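Local coordinates for protein H127A/Y244A mutant of alginate lyase AlyC3 in complex with dimannuronate (Psychromonas sp., PDB 7C8F) that belongs to the PL7 alginate lyases, enzymes that cleave the polysaccharide alginate, and is here a double mutant with dimannuronate bound in its cleft, at residues Asn85-Leu90 with His233-Phe238; Leu123-Lys128 with Pro141-Val146; Asn165-Lys170 with Lys180-Ala185. All blocks are in the same frame, centred on the assembly; numbering follows the deposited sequence. Where two conformers were deposited one is given.

Interaction 1. Residues Asn85-Leu90 with His233-Phe238; sequences NFRTDL and HLLSYF
Phe86 and Ser236 face each other as a lone antiparallel hydrogen-bonded pair, a compact example of a loop fastened to a strand by one residue on each side. Phe86 N donates to Ser236 O at 2.8 Å, and Ser236 N returns a bond to Phe86 O at 2.9 Å. CA-H...O contacts from Asn85 to Ser236 O and from Leu235 to Phe86 O add to the bridge.

The Phe86 side chain bends back over this junction. Its CG stands between the residue's own N and carbonyl carbon (chi1 44°), which brings the ring above the carbonyl that its N-H has just bonded. CB merely grazes Ser236 O at 4.2 Å. The ring then spreads over that oxygen, which lies 3.3 Å from the plane of the Phe86 ring and beneath its centre. On one flank CE1 comes to Ser236 CB at 3.9 Å; on the other, CE2 meets Phe238 CD2 at 3.7 Å. CZ, the tip, ends over one face of the Phe238 ring toward its rim, the two planes inclined at 53°.

Beyond the ring, Thr88 CG2 packs on Ser236 OG at 3.5 Å; that hydroxyl donates to Leu234 O and is also bonded to Trp231. One water links Thr88 N to Leu234 O. Arg87 lays CG against Leu235 CD2 while its guanidinium grips Asp89 side-on through NE and NH2, and its NH1 forms a salt bridge with Asp229 of the second subunit.

Leu235 and Tyr237 hydrogen-bond through their backbone with strand 119-129, and Phe238 with Val82 on the other neighbour, strand 77-82. Phe86 stacks on Tyr95 of strand 93-103 and, like Phe238, touches Val209 of strand 203-210, so the aromatic pair lies between the two sheets of the sandwich.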
# COMPACT_ATOMS: atom_id res chain seq x y z
N ASN B 85 -14.89 -7.15 -2.65
CA ASN B 85 -13.52 -6.77 -2.27
C ASN B 85 -13.66 -5.61 -1.30
O ASN B 85 -13.87 -4.46 -1.71
CB ASN B 85 -12.68 -6.39 -3.48
CG ASN B 85 -12.56 -7.51 -4.50
OD1 ASN B 85 -12.32 -8.67 -4.16
ND2 ASN B 85 -12.75 -7.16 -5.77
N PHE B 86 -13.55 -5.91 -0.02
CA PHE B 86 -13.90 -4.95 1.01
C PHE B 86 -12.69 -4.26 1.61
O PHE B 86 -11.57 -4.80 1.64
CB PHE B 86 -14.74 -5.58 2.13
CG PHE B 86 -14.26 -6.94 2.61
CD1 PHE B 86 -13.19 -7.06 3.49
CD2 PHE B 86 -14.91 -8.10 2.20
CE1 PHE B 86 -12.77 -8.31 3.94
CE2 PHE B 86 -14.50 -9.35 2.65
CZ PHE B 86 -13.43 -9.46 3.52
N ARG B 87 -12.93 -3.06 2.12
CA ARG B 87 -11.94 -2.40 2.96
C ARG B 87 -11.93 -3.04 4.34
O ARG B 87 -12.97 -3.44 4.86
CB ARG B 87 -12.29 -0.92 3.10
CG ARG B 87 -12.07 -0.21 1.79
CD ARG B 87 -12.09 1.27 1.91
NE ARG B 87 -11.12 1.82 2.85
CZ ARG B 87 -10.72 3.08 2.74
NH1 ARG B 87 -11.18 3.81 1.74
NH2 ARG B 87 -9.87 3.60 3.60
N THR B 88 -10.75 -3.12 4.94
CA THR B 88 -10.59 -3.77 6.23
C THR B 88 -10.37 -2.76 7.35
O THR B 88 -10.26 -3.15 8.52
CB THR B 88 -9.41 -4.75 6.21
OG1 THR B 88 -8.17 -4.00 6.12
CG2 THR B 88 -9.52 -5.70 5.02
N ASP B 89 -10.30 -1.47 7.01
CA ASP B 89 -9.78 -0.45 7.91
C ASP B 89 -10.83 0.52 8.42
O ASP B 89 -10.48 1.46 9.14
CB ASP B 89 -8.64 0.33 7.22
CG ASP B 89 -9.05 0.97 5.89
OD1 ASP B 89 -9.93 0.45 5.16
OD2 ASP B 89 -8.46 2.02 5.55
N LEU B 90 -12.12 0.32 8.08
CA LEU B 90 -13.06 1.37 8.43
C LEU B 90 -13.93 0.97 9.61
O LEU B 90 -14.29 -0.21 9.75
CB LEU B 90 -13.95 1.71 7.23
CG LEU B 90 -13.19 2.22 6.00
CD1 LEU B 90 -14.15 2.41 4.86
CD2 LEU B 90 -12.45 3.52 6.31
N HIS B 233 -4.56 -0.51 3.17
CA HIS B 233 -4.69 -0.15 1.76
C HIS B 233 -5.17 -1.29 0.87
O HIS B 233 -5.47 -1.04 -0.31
CB HIS B 233 -3.34 0.34 1.22
CG HIS B 233 -2.23 -0.64 1.44
ND1 HIS B 233 -1.91 -1.12 2.69
CD2 HIS B 233 -1.36 -1.23 0.58
CE1 HIS B 233 -0.88 -1.95 2.60
NE2 HIS B 233 -0.52 -2.02 1.33
N LEU B 234 -5.26 -2.52 1.38
CA LEU B 234 -5.52 -3.68 0.53
C LEU B 234 -6.98 -4.09 0.62
O LEU B 234 -7.46 -4.51 1.68
CB LEU B 234 -4.59 -4.83 0.93
CG LEU B 234 -3.11 -4.52 0.69
CD1 LEU B 234 -2.24 -5.59 1.35
CD2 LEU B 234 -2.84 -4.44 -0.81
N LEU B 235 -7.70 -3.98 -0.50
CA LEU B 235 -9.04 -4.55 -0.57
C LEU B 235 -8.95 -6.07 -0.46
O LEU B 235 -8.07 -6.69 -1.08
CB LEU B 235 -9.70 -4.18 -1.90
CG LEU B 235 -9.86 -2.68 -2.17
CD1 LEU B 235 -10.60 -2.45 -3.48
CD2 LEU B 235 -10.60 -1.99 -1.02
N SER B 236 -9.84 -6.66 0.33
CA SER B 236 -9.70 -8.04 0.75
C SER B 236 -11.00 -8.81 0.50
O SER B 236 -12.06 -8.22 0.27
CB SER B 236 -9.27 -8.10 2.22
OG SER B 236 -8.02 -7.42 2.37
N TYR B 237 -10.91 -10.14 0.53
CA TYR B 237 -12.08 -10.94 0.22
C TYR B 237 -11.98 -12.30 0.88
O TYR B 237 -10.89 -12.77 1.23
CB TYR B 237 -12.31 -11.11 -1.29
CG TYR B 237 -11.19 -11.77 -2.08
CD1 TYR B 237 -10.15 -11.02 -2.62
CD2 TYR B 237 -11.22 -13.14 -2.32
CE1 TYR B 237 -9.16 -11.64 -3.37
CE2 TYR B 237 -10.25 -13.75 -3.08
CZ TYR B 237 -9.21 -13.00 -3.60
OH TYR B 237 -8.21 -13.60 -4.35
N PHE B 238 -13.14 -12.94 1.04
CA PHE B 238 -13.25 -14.25 1.68
C PHE B 238 -13.26 -15.38 0.66
O PHE B 238 -13.85 -15.26 -0.43
CB PHE B 238 -14.56 -14.36 2.45
CG PHE B 238 -14.63 -13.54 3.70
CD1 PHE B 238 -13.71 -13.72 4.74
CD2 PHE B 238 -15.68 -12.65 3.89
CE1 PHE B 238 -13.82 -12.98 5.90
CE2 PHE B 238 -15.79 -11.93 5.06
CZ PHE B 238 -14.86 -12.09 6.07
O HOH W 1 -8.26 -2.76 3.63

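Interaction 2. Residues Leu123-Lys128 with Pro141-Val146; sequences LQVANK and PLLRVV. With BEM (beta-D-mannopyranuronic acid), chain D; BEM (beta-D-mannopyranuronic acid), chain C.
Val125 faces both Leu142 and Leu143, and this two-against-one pairing is a classic beta bulge, set where strand 143-148 joins strand 119-129 in a sheet of the PL7 beta-jelly-roll sandwich. It illustrates how a bulge takes up an extra residue beside a strand pair that is otherwise regular, the short strand axes running antiparallel at 167°.

The backbone bonds come first. Val145 N points almost straight at Leu123 O over 2.9 Å. Two residues on, Val125 N donates to Leu143 O at 3.0 Å, and Leu143 N gives its hydrogen to Val125 O at 3.1 Å, on a lone pair in the carbonyl plane. Gln124 and Arg144 form the non-hydrogen-bonded pair between them.

Apolar contacts occupy the face carrying Leu123, Val125, Leu143 and Val145. CB of Leu123 rests on CB of Val145 at 3.9 Å. The two methyls of Val125 divide the bulge: CG1 runs alongside Leu142 toward its CD2, whereas CG2 reaches CD2 of Leu143. Residues of strand 203-210, Ile207 and Val209 among them, close over this face.

Polar and sugar contacts belong to the other face, which bears Gln124 and Arg144. In the Gln124 conformer described, one of two modelled, their side chains run side by side, amide and guanidinium planes at 88°, with Gln124 OE1 against Arg144 CG. With CG anti to its N (chi1 -173°), Gln124 extends past Pro141 CB, and its NE2 donates to mannuronate C O6B at 3.1 Å. Ala126 is probably one of the engineered positions. Pro141 CD borders mannuronate D, 3.6 Å from its O6A. Arg144 is tied through NH1 to Glu119 and Thr121, and its guanidinium turns one face to mannuronate D, whose O3 sits 3.8 Å above the plane.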
# COMPACT_ATOMS: atom_id res chain seq x y z
N LEU B 123 -10.49 -21.92 5.08
CA LEU B 123 -11.04 -20.57 5.10
C LEU B 123 -9.89 -19.61 4.84
O LEU B 123 -8.77 -19.85 5.31
CB LEU B 123 -11.67 -20.21 6.45
CG LEU B 123 -12.77 -21.16 6.94
CD1 LEU B 123 -13.05 -20.94 8.42
CD2 LEU B 123 -14.05 -20.95 6.13
N GLN B 124 -10.16 -18.52 4.12
CA GLN B 124 -9.09 -17.60 3.77
C GLN B 124 -9.63 -16.18 3.69
O GLN B 124 -10.77 -15.96 3.28
CB GLN B 124 -8.44 -18.04 2.44
CG GLN B 124 -7.19 -17.28 2.01
CD GLN B 124 -6.35 -18.07 1.02
OE1 GLN B 124 -6.00 -19.23 1.27
NE2 GLN B 124 -6.03 -17.46 -0.11
N VAL B 125 -8.78 -15.22 4.06
CA VAL B 125 -8.97 -13.83 3.69
C VAL B 125 -7.79 -13.49 2.79
O VAL B 125 -6.64 -13.52 3.24
CB VAL B 125 -9.01 -12.88 4.91
CG1 VAL B 125 -9.18 -11.42 4.44
CG2 VAL B 125 -10.10 -13.27 5.90
N ALA B 126 -8.08 -13.20 1.53
CA ALA B 126 -7.07 -12.82 0.55
C ALA B 126 -7.13 -11.31 0.33
O ALA B 126 -8.07 -10.64 0.77
CB ALA B 126 -7.35 -13.52 -0.78
N ASN B 127 -6.12 -10.77 -0.34
CA ASN B 127 -6.24 -9.42 -0.87
C ASN B 127 -6.37 -9.47 -2.38
O ASN B 127 -5.75 -10.31 -3.05
CB ASN B 127 -5.08 -8.49 -0.46
CG ASN B 127 -3.78 -8.80 -1.19
OD1 ASN B 127 -3.43 -8.14 -2.18
ND2 ASN B 127 -3.07 -9.79 -0.69
N LYS B 128 -7.20 -8.57 -2.90
CA LYS B 128 -7.23 -8.33 -4.33
C LYS B 128 -6.07 -7.42 -4.71
O LYS B 128 -5.31 -7.73 -5.64
CB LYS B 128 -8.59 -7.74 -4.72
CG LYS B 128 -8.82 -7.57 -6.22
CD LYS B 128 -8.82 -8.91 -6.93
CE LYS B 128 -9.19 -8.75 -8.40
NZ LYS B 128 -9.29 -10.08 -9.06
N PRO B 141 -2.01 -14.32 1.38
CA PRO B 141 -3.30 -14.01 2.00
C PRO B 141 -3.10 -13.41 3.38
O PRO B 141 -2.11 -13.70 4.07
CB PRO B 141 -3.99 -15.38 2.10
CG PRO B 141 -2.88 -16.35 2.15
CD PRO B 141 -1.70 -15.75 1.39
N LEU B 142 -4.05 -12.57 3.78
CA LEU B 142 -4.04 -12.08 5.15
C LEU B 142 -4.18 -13.22 6.14
O LEU B 142 -3.49 -13.26 7.16
CB LEU B 142 -5.17 -11.06 5.36
CG LEU B 142 -5.32 -10.55 6.79
CD1 LEU B 142 -4.06 -9.82 7.25
CD2 LEU B 142 -6.54 -9.66 6.93
N LEU B 143 -5.07 -14.17 5.86
CA LEU B 143 -5.38 -15.26 6.78
C LEU B 143 -5.58 -16.55 6.00
O LEU B 143 -6.31 -16.55 5.01
CB LEU B 143 -6.67 -14.94 7.55
CG LEU B 143 -7.27 -16.11 8.35
CD1 LEU B 143 -6.36 -16.50 9.54
CD2 LEU B 143 -8.69 -15.76 8.84
N ARG B 144 -5.03 -17.61 6.53
CA ARG B 144 -5.36 -18.94 6.14
C ARG B 144 -5.76 -19.71 7.43
O ARG B 144 -5.03 -19.72 8.36
CB ARG B 144 -4.22 -19.68 5.45
CG ARG B 144 -3.82 -19.15 4.11
CD ARG B 144 -2.84 -20.10 3.43
NE ARG B 144 -1.63 -20.32 4.19
CZ ARG B 144 -1.18 -21.48 4.57
NH1 ARG B 144 -1.83 -22.56 4.31
NH2 ARG B 144 -0.09 -21.56 5.27
N VAL B 145 -6.92 -20.32 7.43
CA VAL B 145 -7.36 -21.18 8.51
C VAL B 145 -7.13 -22.58 7.94
O VAL B 145 -7.67 -22.95 6.96
CB VAL B 145 -8.82 -20.98 8.94
CG1 VAL B 145 -9.13 -21.92 10.10
CG2 VAL B 145 -9.04 -19.55 9.39
N VAL B 146 -6.29 -23.33 8.64
CA VAL B 146 -5.86 -24.63 8.20
C VAL B 146 -5.96 -25.75 9.20
O VAL B 146 -6.02 -25.52 10.36
CB VAL B 146 -4.36 -24.58 7.79
CG1 VAL B 146 -4.08 -23.45 6.87
CG2 VAL B 146 -3.41 -24.49 8.99
C1 BEM D . 0.05 -19.38 -0.83
C2 BEM D . 0.56 -20.73 -0.35
O2 BEM D . 1.89 -20.94 -0.80
C3 BEM D . 0.59 -20.74 1.16
O3 BEM D . 1.23 -21.88 1.63
C4 BEM D . 1.54 -19.67 1.56
O4 BEM D . 1.88 -19.76 2.91
C5 BEM D . 0.92 -18.37 1.18
O5 BEM D . 0.84 -18.40 -0.23
C6 BEM D . 1.78 -17.26 1.62
O6B BEM D . 2.57 -16.78 0.85
O6A BEM D . 1.47 -16.78 2.67
C1 BEM C . -2.16 -17.50 -5.03
C2 BEM C . -0.93 -16.70 -4.67
O2 BEM C . -1.30 -15.54 -3.94
C3 BEM C . 0.04 -17.55 -3.88
O3 BEM C . 1.11 -16.78 -3.42
C4 BEM C . -0.65 -18.24 -2.71
O4 BEM C . 0.22 -19.26 -2.23
C5 BEM C . -1.93 -18.91 -3.17
O5 BEM C . -2.77 -18.04 -3.90
C6 BEM C . -2.65 -19.30 -1.95
O6B BEM C . -3.54 -18.56 -1.53
O6A BEM C . -2.46 -20.42 -1.50
O1 BEM C . -3.15 -16.68 -5.63

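Interaction 3. Residues Asn165-Lys170 with Lys180-Ala185; sequences NAVICK and KEMCKA. With BEM (beta-D-mannopyranuronic acid), chain D; BEM (beta-D-mannopyranuronic acid), chain C.
A disulfide between Cys169 and Cys183 defines this contact, a surface crosslink within the long loop that joins strand 157-163 to helix 185-188 and reaches the sugar-binding cleft. It shows how loops without sheet pairing can be held by one covalent bond and a few well-placed side chains. The sulfurs are 2.0 Å apart, SG to SG, with the CB-SG-SG-CB torsion at -80°, close to the relaxed right angle.

Asn165 supplies the polar link. Asn165 OD1 accepts from Val167 N at 3.1 Å, an Asx turn, and is also bonded to Lys163. With the amide held in this way, Asn165 ND2 donates to Met182 O at 3.0 Å, the oxygen lying nearly in the amide plane. Cut back to an alanine, the side chain could offer neither ND2 nor OD1, and Met182 O is likely to lose this donor while Val167 N is left without its acceptor.

Between amide and disulfide, Val167 acts as an apolar filler: CG1 touches Cys183 SG at 3.9 Å, and the Met182 side chain crosses at about a right angle, setting SD against CG2 at 4.0 Å. Thr135 of the second subunit packs on both Val167 and Met182.

Beside the disulfide, Cys169 N donates to His140 NE2, while His140 ND1 is bonded to the glycan. Lys170 then stretches to the sugars, its NZ bonding carboxylate oxygen O6B of mannuronate D at 2.8 Å.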
# COMPACT_ATOMS: atom_id res chain seq x y z
N ASN B 165 2.43 -8.28 7.93
CA ASN B 165 2.81 -7.01 7.30
C ASN B 165 2.23 -7.04 5.89
O ASN B 165 1.55 -8.00 5.52
CB ASN B 165 4.33 -6.79 7.36
CG ASN B 165 5.12 -7.89 6.66
OD1 ASN B 165 4.72 -8.41 5.62
ND2 ASN B 165 6.29 -8.23 7.23
N ALA B 166 2.47 -5.98 5.12
CA ALA B 166 1.95 -5.90 3.76
C ALA B 166 3.05 -6.04 2.71
O ALA B 166 2.94 -5.51 1.60
CB ALA B 166 1.12 -4.64 3.56
N VAL B 167 4.14 -6.75 3.06
CA VAL B 167 5.33 -6.80 2.23
C VAL B 167 5.26 -7.99 1.28
O VAL B 167 4.85 -9.09 1.67
CB VAL B 167 6.58 -6.89 3.12
CG1 VAL B 167 7.88 -6.98 2.27
CG2 VAL B 167 6.62 -5.73 4.07
N ILE B 168 5.66 -7.77 0.03
CA ILE B 168 5.77 -8.87 -0.93
C ILE B 168 7.10 -9.58 -0.69
O ILE B 168 8.17 -8.97 -0.81
CB ILE B 168 5.68 -8.36 -2.37
CG1 ILE B 168 4.32 -7.69 -2.60
CG2 ILE B 168 5.85 -9.52 -3.35
CD1 ILE B 168 4.13 -7.17 -4.00
N CYS B 169 7.03 -10.87 -0.34
CA CYS B 169 8.20 -11.61 0.11
C CYS B 169 8.61 -12.74 -0.82
O CYS B 169 9.57 -13.45 -0.51
CB CYS B 169 7.98 -12.17 1.52
SG CYS B 169 7.93 -10.92 2.81
N LYS B 170 7.91 -12.93 -1.93
CA LYS B 170 8.25 -13.97 -2.89
C LYS B 170 7.84 -13.50 -4.28
O LYS B 170 7.13 -12.51 -4.44
CB LYS B 170 7.54 -15.28 -2.55
CG LYS B 170 6.04 -15.24 -2.76
CD LYS B 170 5.33 -16.46 -2.17
CE LYS B 170 3.84 -16.41 -2.45
NZ LYS B 170 3.09 -17.55 -1.84
N LYS B 180 15.26 -10.09 3.71
CA LYS B 180 15.26 -9.16 4.83
C LYS B 180 14.51 -9.75 6.02
O LYS B 180 13.71 -10.68 5.89
CB LYS B 180 14.61 -7.83 4.42
CG LYS B 180 15.17 -7.22 3.14
CD LYS B 180 16.54 -6.63 3.35
CE LYS B 180 16.99 -5.84 2.13
NZ LYS B 180 16.08 -4.69 1.85
N GLU B 181 14.76 -9.17 7.20
CA GLU B 181 14.12 -9.63 8.43
C GLU B 181 12.61 -9.67 8.30
O GLU B 181 11.96 -10.61 8.77
CB GLU B 181 14.53 -8.71 9.58
CG GLU B 181 14.03 -9.15 10.95
CD GLU B 181 14.79 -10.34 11.49
OE1 GLU B 181 15.83 -10.71 10.89
OE2 GLU B 181 14.36 -10.91 12.51
N MET B 182 12.04 -8.66 7.68
CA MET B 182 10.59 -8.55 7.52
C MET B 182 9.94 -9.67 6.73
O MET B 182 8.76 -9.84 6.76
CB MET B 182 10.23 -7.22 6.87
CG MET B 182 10.76 -7.10 5.47
SD MET B 182 10.50 -5.45 4.84
CE MET B 182 11.47 -5.53 3.37
N CYS B 183 10.73 -10.43 6.03
CA CYS B 183 10.23 -11.56 5.27
C CYS B 183 10.54 -12.92 5.89
O CYS B 183 10.18 -13.95 5.32
CB CYS B 183 10.74 -11.51 3.82
SG CYS B 183 9.86 -10.25 2.84
N LYS B 184 11.19 -12.94 7.06
CA LYS B 184 11.43 -14.20 7.73
C LYS B 184 10.11 -14.80 8.21
O LYS B 184 9.18 -14.09 8.59
CB LYS B 184 12.36 -14.00 8.93
CG LYS B 184 13.78 -13.62 8.55
CD LYS B 184 14.63 -13.42 9.79
CE LYS B 184 16.10 -13.22 9.43
NZ LYS B 184 16.91 -12.89 10.64
N ALA B 185 10.06 -16.14 8.20
CA ALA B 185 8.80 -16.82 8.47
C ALA B 185 8.21 -16.41 9.82
O ALA B 185 6.99 -16.27 9.95
CB ALA B 185 8.99 -18.34 8.39
C1 BEM D . 0.05 -19.38 -0.83
C2 BEM D . 0.56 -20.73 -0.35
O2 BEM D . 1.89 -20.94 -0.80
C3 BEM D . 0.59 -20.74 1.16
O3 BEM D . 1.23 -21.88 1.63
C4 BEM D . 1.54 -19.67 1.56
O4 BEM D . 1.88 -19.76 2.91
C5 BEM D . 0.92 -18.37 1.18
O5 BEM D . 0.84 -18.40 -0.23
C6 BEM D . 1.78 -17.26 1.62
O6B BEM D . 2.57 -16.78 0.85
O6A BEM D . 1.47 -16.78 2.67
C1 BEM C . -2.16 -17.50 -5.03
C2 BEM C . -0.93 -16.70 -4.67
O2 BEM C . -1.30 -15.54 -3.94
C3 BEM C . 0.04 -17.55 -3.88
O3 BEM C . 1.11 -16.78 -3.42
C4 BEM C . -0.65 -18.24 -2.71
O4 BEM C . 0.22 -19.26 -2.23
C5 BEM C . -1.93 -18.91 -3.17
O5 BEM C . -2.77 -18.04 -3.90
C6 BEM C . -2.65 -19.30 -1.95
O6B BEM C . -3.54 -18.56 -1.53
O6A BEM C . -2.46 -20.42 -1.50
O1 BEM C . -3.15 -16.68 -5.63

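The three contacts read as a passage from core to rim. Interaction 2 is wholly buried, interaction 1 partly so, and interaction 3 lies at the surface. Interactions 1 and 2 share a sheet: strand 235-240 pairs with strand 119-129, Leu235 and Tyr237 bonding to Lys128 and Ala126. Interaction 3 stands apart from interaction 2, nearest atoms about 6 Å away, yet both reach the same two mannuronates from different parts of the cleft. It meets interaction 1 through Ala166 on His233 and Leu234, and interactions 1 and 3 both touch the second subunit. Chemistry follows place: strand ladder in the core, a single bridge with aromatics where a loop meets the sheet, a disulfide outside.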